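Local atomic coordinates of imelysin-like protein (Psychrobacter arcticus, PDB entry 3PF0), a protein that is of unknown function but belongs to the imelysin-like (M75 peptidase) family and has been proposed, without proof, to be a metalloendopeptidase. Residues S111-N116 and N273-T278; T306-T311 and T338-L343. One frame throughout, in Å; residues are numbered along the deposited sequence.

Overall arrangement
Both contacts lie in a chain whose regular secondary structure is all helix, with no strands, and helix 268-283 joins them. In interaction 1 it meets the C-terminal end of helix 92-112 and the turn that follows; the centre of this contact lies about 5 Å from the centre of the chain. Interaction 2, whose centre is about 18 Å from that of the chain, pairs helices 298-316 and 327-351. The two contact centres are about 15 Å apart. Leu276 links them: it belongs to segment 273-278, and its CD1 packs on Thr311 CG2 at 3.7 Å, while Leu276 CD2 is 4.3 Å from Ile340 CD1. Interaction 1 is mainly polar and partly exposed, whereas interaction 2 is largely buried and mainly apolar.

Interaction 1. Residues S111-N116 and N273-T278; sequences SAEMVN and NAKLAT
Thr278 overlaps Ser111 with its hydroxyl and reaches past it to Met114 with its methyl. The two hydroxyls, Ser111 OG and Thr278 OG1, lie 2.7 Å apart and are hydrogen-bonded. Thr278 OG1 donates to Ala274 O, one turn back in its own helix, at 2.9 Å and tilted 27° from the carbonyl plane; the backbone N of Thr278 reaches the same oxygen from the opposite face. OG1 stands beside its own backbone N (chi1 -62°), which turns it back toward that carbonyl oxygen and leaves CG2 for the selenomethionine Met114. Its SE and CG2 of Thr278 are 3.6 Å apart, the two side chains crossing at about a right angle.

Lys275 bends at its last torsion to bring NZ within 2.9 Å of Glu113 OE1, forming a salt bridge. NZ meets OE1 on its anti side, 35° out of the carboxylate plane. The other oxygen, OE2, takes a hydrogen bond from Asn130 ND2, so both ends of the carboxylate are held. Trp230 of helix 225-250 touches Met114 as well.

Residues Ala112 to Val115 form a type I beta turn as helix 92-112 ends, and the contact is characteristic of a helix terminus and its exit turn packed against a neighbouring helix in an all-helical fold.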
ATOM      1  N   SER A 111       1.981   2.119  -1.842  1.00 30.96           N
ATOM      2  CA  SER A 111       3.342   2.461  -1.437  1.00 31.16           C
ATOM      3  C   SER A 111       3.400   2.722   0.072  1.00 35.66           C
ATOM      4  O   SER A 111       4.255   2.149   0.741  1.00 37.74           O
ATOM      5  CB  SER A 111       3.830   3.674  -2.221  1.00 35.24           C
ATOM      6  OG  SER A 111       3.999   3.283  -3.575  1.00 44.58           O
ATOM      7  N   ALA A 112       2.457   3.517   0.621  1.00 31.40           N
ATOM      8  CA  ALA A 112       2.373   3.832   2.065  1.00 31.69           C
ATOM      9  C   ALA A 112       2.144   2.569   2.933  1.00 35.99           C
ATOM     10  O   ALA A 112       2.473   2.567   4.126  1.00 34.92           O
ATOM     11  CB  ALA A 112       1.261   4.849   2.324  1.00 31.81           C
ATOM     12  N   GLU A 113       1.625   1.482   2.320  1.00 33.22           N
ATOM     13  CA  GLU A 113       1.371   0.209   3.010  1.00 33.40           C
ATOM     14  C   GLU A 113       2.679  -0.530   3.396  1.00 37.49           C
ATOM     15  O   GLU A 113       2.616  -1.566   4.064  1.00 38.69           O
ATOM     16  CB  GLU A 113       0.472  -0.696   2.161  1.00 34.72           C
ATOM     17  CG  GLU A 113      -0.999  -0.366   2.343  1.00 43.54           C
ATOM     18  CD  GLU A 113      -1.975  -1.204   1.544  1.00 50.31           C
ATOM     19  OE1 GLU A 113      -1.566  -1.778   0.512  1.00 46.04           O
ATOM     20  OE2 GLU A 113      -3.166  -1.242   1.919  1.00 41.15           O
HETATM   21  N   MSE A 114       3.852   0.027   3.027  1.00 33.01           N
HETATM   22  CA  MSE A 114       5.170  -0.496   3.416  1.00 32.67           C
HETATM   23  C   MSE A 114       5.302  -0.465   4.958  1.00 35.89           C
HETATM   24  O   MSE A 114       6.118  -1.189   5.510  1.00 36.53           O
HETATM   25  CB  MSE A 114       6.302   0.319   2.747  1.00 34.60           C
HETATM   26  CG  MSE A 114       6.467   1.726   3.322  1.00 41.02           C
HETATM   27 SE   MSE A 114       7.927   2.757   2.565  0.75 49.32          SE
HETATM   28  CE  MSE A 114       6.909   4.197   1.837  1.00 45.17           C
ATOM     29  N   VAL A 115       4.510   0.413   5.622  1.00 32.05           N
ATOM     30  CA  VAL A 115       4.395   0.584   7.074  1.00 32.71           C
ATOM     31  C   VAL A 115       3.090  -0.122   7.492  1.00 38.48           C
ATOM     32  O   VAL A 115       2.021   0.216   6.981  1.00 37.89           O
ATOM     33  CB  VAL A 115       4.441   2.090   7.481  1.00 36.33           C
ATOM     34  CG1 VAL A 115       4.143   2.293   8.964  1.00 36.23           C
ATOM     35  CG2 VAL A 115       5.786   2.707   7.124  1.00 36.42           C
ATOM     36  N   ASN A 116       3.186  -1.135   8.361  1.00 36.41           N
ATOM     37  CA  ASN A 116       2.027  -1.912   8.823  1.00 36.23           C
ATOM     38  C   ASN A 116       1.783  -1.691  10.334  1.00 41.48           C
ATOM     39  O   ASN A 116       1.075  -2.466  10.975  1.00 41.74           O
ATOM     40  CB  ASN A 116       2.241  -3.409   8.512  1.00 35.23           C
ATOM     41  CG  ASN A 116       3.320  -4.073   9.342  1.00 49.74           C
ATOM     42  OD1 ASN A 116       4.188  -3.414   9.937  1.00 40.92           O
ATOM     43  ND2 ASN A 116       3.256  -5.398   9.448  1.00 39.33           N
ATOM     44  N   ASN A 273       3.103  -3.248  -8.953  1.00 36.90           N
ATOM     45  CA  ASN A 273       4.227  -2.438  -9.420  1.00 36.49           C
ATOM     46  C   ASN A 273       4.571  -1.324  -8.416  1.00 38.46           C
ATOM     47  O   ASN A 273       5.747  -1.143  -8.089  1.00 39.40           O
ATOM     48  CB  ASN A 273       3.893  -1.845 -10.787  1.00 40.87           C
ATOM     49  CG  ASN A 273       5.050  -1.231 -11.520  1.00 67.60           C
ATOM     50  OD1 ASN A 273       6.040  -1.895 -11.850  1.00 65.34           O
ATOM     51  ND2 ASN A 273       4.913   0.043 -11.843  1.00 57.52           N
ATOM     52  N   ALA A 274       3.557  -0.609  -7.902  1.00 32.12           N
ATOM     53  CA  ALA A 274       3.755   0.462  -6.917  1.00 31.48           C
ATOM     54  C   ALA A 274       4.402  -0.092  -5.640  1.00 36.19           C
ATOM     55  O   ALA A 274       5.340   0.512  -5.123  1.00 36.61           O
ATOM     56  CB  ALA A 274       2.426   1.134  -6.591  1.00 31.45           C
ATOM     57  N   LYS A 275       3.954  -1.285  -5.185  1.00 32.78           N
ATOM     58  CA  LYS A 275       4.502  -1.941  -3.999  1.00 32.72           C
ATOM     59  C   LYS A 275       5.938  -2.394  -4.252  1.00 38.16           C
ATOM     60  O   LYS A 275       6.795  -2.160  -3.398  1.00 38.32           O
ATOM     61  CB  LYS A 275       3.625  -3.124  -3.560  1.00 35.13           C
ATOM     62  CG  LYS A 275       2.260  -2.685  -3.051  1.00 42.62           C
ATOM     63  CD  LYS A 275       1.499  -3.817  -2.390  1.00 41.10           C
ATOM     64  CE  LYS A 275       0.320  -3.248  -1.652  1.00 38.69           C
ATOM     65  NZ  LYS A 275       0.051  -3.992  -0.402  1.00 42.35           N
ATOM     66  N   LEU A 276       6.218  -2.986  -5.442  1.00 35.64           N
ATOM     67  CA  LEU A 276       7.568  -3.444  -5.802  1.00 36.62           C
ATOM     68  C   LEU A 276       8.560  -2.277  -5.877  1.00 41.20           C
ATOM     69  O   LEU A 276       9.664  -2.385  -5.343  1.00 42.66           O
ATOM     70  CB  LEU A 276       7.581  -4.215  -7.137  1.00 36.99           C
ATOM     71  CG  LEU A 276       7.278  -5.707  -7.098  1.00 42.28           C
ATOM     72  CD1 LEU A 276       7.217  -6.268  -8.518  1.00 43.04           C
ATOM     73  CD2 LEU A 276       8.318  -6.481  -6.271  1.00 45.30           C
ATOM     74  N   ALA A 277       8.158  -1.166  -6.513  1.00 36.39           N
ATOM     75  CA  ALA A 277       8.990   0.036  -6.665  1.00 36.06           C
ATOM     76  C   ALA A 277       9.334   0.676  -5.302  1.00 39.97           C
ATOM     77  O   ALA A 277      10.439   1.201  -5.135  1.00 40.56           O
ATOM     78  CB  ALA A 277       8.282   1.049  -7.555  1.00 36.06           C
ATOM     79  N   THR A 278       8.405   0.603  -4.327  1.00 35.74           N
ATOM     80  CA  THR A 278       8.596   1.151  -2.980  1.00 35.54           C
ATOM     81  C   THR A 278       9.594   0.268  -2.227  1.00 41.69           C
ATOM     82  O   THR A 278      10.515   0.790  -1.593  1.00 41.79           O
ATOM     83  CB  THR A 278       7.238   1.295  -2.289  1.00 41.97           C
ATOM     84  OG1 THR A 278       6.473   2.217  -3.059  1.00 40.66           O
ATOM     85  CG2 THR A 278       7.343   1.790  -0.856  1.00 39.68           C
TER

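Interaction 2. Residues T306-T311 and T338-L343; sequences TALADT and TNITRL
Asn339 is the first residue of segment 338-343 to meet helix 298-316, its ND2 lying 3.9 Å from the methyl of Ala307. The amide oxygen is gripped by Arg342, whose NE and NH2 both donate side-on to OD1, NH2 at 3.0 Å. OD1 lies only 4° out of the guanidinium plane, and this double grip should limit rotation of the amide and keep ND2 turned to Ala307.

Ile340 comes next and buries the most surface of the segment. Its CG1 rests on Ala307 CB at 4.1 Å, while CD1 continues along the other helix to lie 3.9 Å from Leu308 CD2 and 3.4 Å from Thr311 OG1. Ile340 meets Thr311 tip to tip but crosses Leu308 at about a right angle. An extended outer torsion (chi2 169°) carries CD1 into position between these two side chains. Thr311 OG1 has its polar need met within its own helix: it donates to Ala307 O at 2.7 Å, approaching from the opposite face to the backbone N of Thr311.

Leu343, one turn beyond Asn339, places CD1 3.7 Å from Ala307 CB, which is thus touched by Asn339, Ile340 and Leu343.

The axes of the two short helical segments approach to 9.9 Å, at 165° between their N-to-C directions, making a nearly antiparallel helix pair. Helix 268-283 adds Leu279, Asn280 and Met283 against Leu308. Helix 225-250 packs on helix 327-351 through Val238, Glu239 and Lys242 at Thr341, so the pair is built into a larger helical bundle.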
ATOM      1  N   THR A 306      18.935  -7.353  -7.745  1.00 51.04           N
ATOM      2  CA  THR A 306      18.771  -8.153  -8.958  1.00 51.39           C
ATOM      3  C   THR A 306      17.410  -8.857  -8.940  1.00 54.72           C
ATOM      4  O   THR A 306      16.711  -8.802  -9.949  1.00 54.53           O
ATOM      5  CB  THR A 306      19.949  -9.123  -9.126  1.00 58.57           C
ATOM      6  OG1 THR A 306      21.137  -8.348  -9.306  1.00 58.81           O
ATOM      7  CG2 THR A 306      19.781 -10.070 -10.318  1.00 57.06           C
ATOM      8  N   ALA A 307      17.023  -9.474  -7.798  1.00 50.68           N
ATOM      9  CA  ALA A 307      15.741 -10.172  -7.635  1.00 49.76           C
ATOM     10  C   ALA A 307      14.537  -9.226  -7.824  1.00 51.69           C
ATOM     11  O   ALA A 307      13.574  -9.601  -8.500  1.00 50.71           O
ATOM     12  CB  ALA A 307      15.670 -10.843  -6.270  1.00 50.56           C
ATOM     13  N   LEU A 308      14.604  -8.008  -7.249  1.00 46.98           N
ATOM     14  CA  LEU A 308      13.551  -7.008  -7.382  1.00 45.63           C
ATOM     15  C   LEU A 308      13.430  -6.525  -8.839  1.00 49.97           C
ATOM     16  O   LEU A 308      12.316  -6.361  -9.338  1.00 48.47           O
ATOM     17  CB  LEU A 308      13.795  -5.828  -6.432  1.00 45.23           C
ATOM     18  CG  LEU A 308      13.312  -6.027  -4.993  1.00 49.08           C
ATOM     19  CD1 LEU A 308      14.165  -5.262  -4.043  1.00 49.77           C
ATOM     20  CD2 LEU A 308      11.873  -5.590  -4.832  1.00 48.96           C
ATOM     21  N   ALA A 309      14.570  -6.347  -9.524  1.00 48.56           N
ATOM     22  CA  ALA A 309      14.629  -5.937 -10.928  1.00 48.86           C
ATOM     23  C   ALA A 309      14.042  -7.016 -11.854  1.00 53.00           C
ATOM     24  O   ALA A 309      13.364  -6.656 -12.816  1.00 52.97           O
ATOM     25  CB  ALA A 309      16.065  -5.627 -11.329  1.00 50.99           C
ATOM     26  N   ASP A 310      14.279  -8.320 -11.559  1.00 49.33           N
ATOM     27  CA  ASP A 310      13.750  -9.439 -12.352  1.00 50.23           C
ATOM     28  C   ASP A 310      12.221  -9.540 -12.209  1.00 54.05           C
ATOM     29  O   ASP A 310      11.527  -9.835 -13.190  1.00 54.04           O
ATOM     30  CB  ASP A 310      14.400 -10.783 -11.945  1.00 53.55           C
ATOM     31  CG  ASP A 310      15.905 -10.916 -12.147  1.00 67.13           C
ATOM     32  OD1 ASP A 310      16.464 -10.192 -13.006  1.00 69.27           O
ATOM     33  OD2 ASP A 310      16.525 -11.752 -11.450  1.00 72.96           O
ATOM     34  N   THR A 311      11.707  -9.308 -10.981  1.00 49.32           N
ATOM     35  CA  THR A 311      10.278  -9.351 -10.661  1.00 47.56           C
ATOM     36  C   THR A 311       9.571  -8.205 -11.391  1.00 49.60           C
ATOM     37  O   THR A 311       8.514  -8.427 -11.982  1.00 48.62           O
ATOM     38  CB  THR A 311      10.051  -9.318  -9.128  1.00 51.73           C
ATOM     39  OG1 THR A 311      10.934 -10.251  -8.501  1.00 54.02           O
ATOM     40  CG2 THR A 311       8.616  -9.669  -8.739  1.00 46.11           C
ATOM     41  N   THR A 338       8.364 -15.044  -3.740  1.00 45.98           N
ATOM     42  CA  THR A 338       8.770 -16.021  -2.728  1.00 46.93           C
ATOM     43  C   THR A 338      10.308 -15.955  -2.565  1.00 51.49           C
ATOM     44  O   THR A 338      10.811 -16.056  -1.437  1.00 51.66           O
ATOM     45  CB  THR A 338       8.244 -17.417  -3.111  1.00 54.01           C
ATOM     46  OG1 THR A 338       6.817 -17.355  -3.148  1.00 51.13           O
ATOM     47  CG2 THR A 338       8.668 -18.511  -2.130  1.00 53.73           C
ATOM     48  N   ASN A 339      11.039 -15.749  -3.682  1.00 47.07           N
ATOM     49  CA  ASN A 339      12.494 -15.614  -3.648  1.00 47.73           C
ATOM     50  C   ASN A 339      12.910 -14.302  -2.929  1.00 50.11           C
ATOM     51  O   ASN A 339      13.928 -14.295  -2.242  1.00 50.81           O
ATOM     52  CB  ASN A 339      13.091 -15.684  -5.054  1.00 47.76           C
ATOM     53  CG  ASN A 339      14.597 -15.607  -5.066  1.00 65.68           C
ATOM     54  OD1 ASN A 339      15.286 -16.381  -4.392  1.00 61.86           O
ATOM     55  ND2 ASN A 339      15.141 -14.639  -5.794  1.00 54.07           N
ATOM     56  N   ILE A 340      12.111 -13.221  -3.052  1.00 44.92           N
ATOM     57  CA  ILE A 340      12.383 -11.945  -2.374  1.00 43.60           C
ATOM     58  C   ILE A 340      12.179 -12.126  -0.848  1.00 47.83           C
ATOM     59  O   ILE A 340      13.029 -11.686  -0.078  1.00 48.29           O
ATOM     60  CB  ILE A 340      11.554 -10.758  -2.960  1.00 44.63           C
ATOM     61  CG1 ILE A 340      12.040 -10.404  -4.385  1.00 45.44           C
ATOM     62  CG2 ILE A 340      11.609  -9.521  -2.039  1.00 43.84           C
ATOM     63  CD1 ILE A 340      11.163  -9.444  -5.169  1.00 51.07           C
ATOM     64  N   THR A 341      11.091 -12.801  -0.423  1.00 44.96           N
ATOM     65  CA  THR A 341      10.820 -13.062   1.005  1.00 44.99           C
ATOM     66  C   THR A 341      11.932 -13.938   1.581  1.00 50.54           C
ATOM     67  O   THR A 341      12.375 -13.698   2.705  1.00 51.00           O
ATOM     68  CB  THR A 341       9.435 -13.697   1.241  1.00 49.45           C
ATOM     69  OG1 THR A 341       9.291 -14.830   0.403  1.00 53.36           O
ATOM     70  CG2 THR A 341       8.304 -12.755   0.970  1.00 44.44           C
ATOM     71  N   ARG A 342      12.415 -14.916   0.782  1.00 47.54           N
ATOM     72  CA  ARG A 342      13.507 -15.818   1.143  1.00 49.06           C
ATOM     73  C   ARG A 342      14.772 -15.015   1.433  1.00 53.70           C
ATOM     74  O   ARG A 342      15.379 -15.193   2.490  1.00 54.66           O
ATOM     75  CB  ARG A 342      13.759 -16.837   0.019  1.00 49.46           C
ATOM     76  CG  ARG A 342      14.766 -17.931   0.381  1.00 59.60           C
ATOM     77  CD  ARG A 342      15.173 -18.784  -0.817  1.00 66.69           C
ATOM     78  NE  ARG A 342      15.890 -18.014  -1.840  1.00 74.23           N
ATOM     79  CZ  ARG A 342      17.190 -17.733  -1.806  1.00 89.27           C
ATOM     80  NH1 ARG A 342      17.942 -18.149  -0.792  1.00 75.84           N
ATOM     81  NH2 ARG A 342      17.748 -17.025  -2.780  1.00 75.43           N
ATOM     82  N   LEU A 343      15.137 -14.103   0.512  1.00 49.08           N
ATOM     83  CA  LEU A 343      16.313 -13.255   0.636  1.00 49.00           C
ATOM     84  C   LEU A 343      16.208 -12.312   1.840  1.00 51.96           C
ATOM     85  O   LEU A 343      17.219 -12.081   2.497  1.00 53.37           O
ATOM     86  CB  LEU A 343      16.552 -12.448  -0.652  1.00 48.59           C
ATOM     87  CG  LEU A 343      17.065 -13.220  -1.879  1.00 54.40           C
ATOM     88  CD1 LEU A 343      17.003 -12.360  -3.112  1.00 53.42           C
ATOM     89  CD2 LEU A 343      18.491 -13.728  -1.683  1.00 59.13           C
TER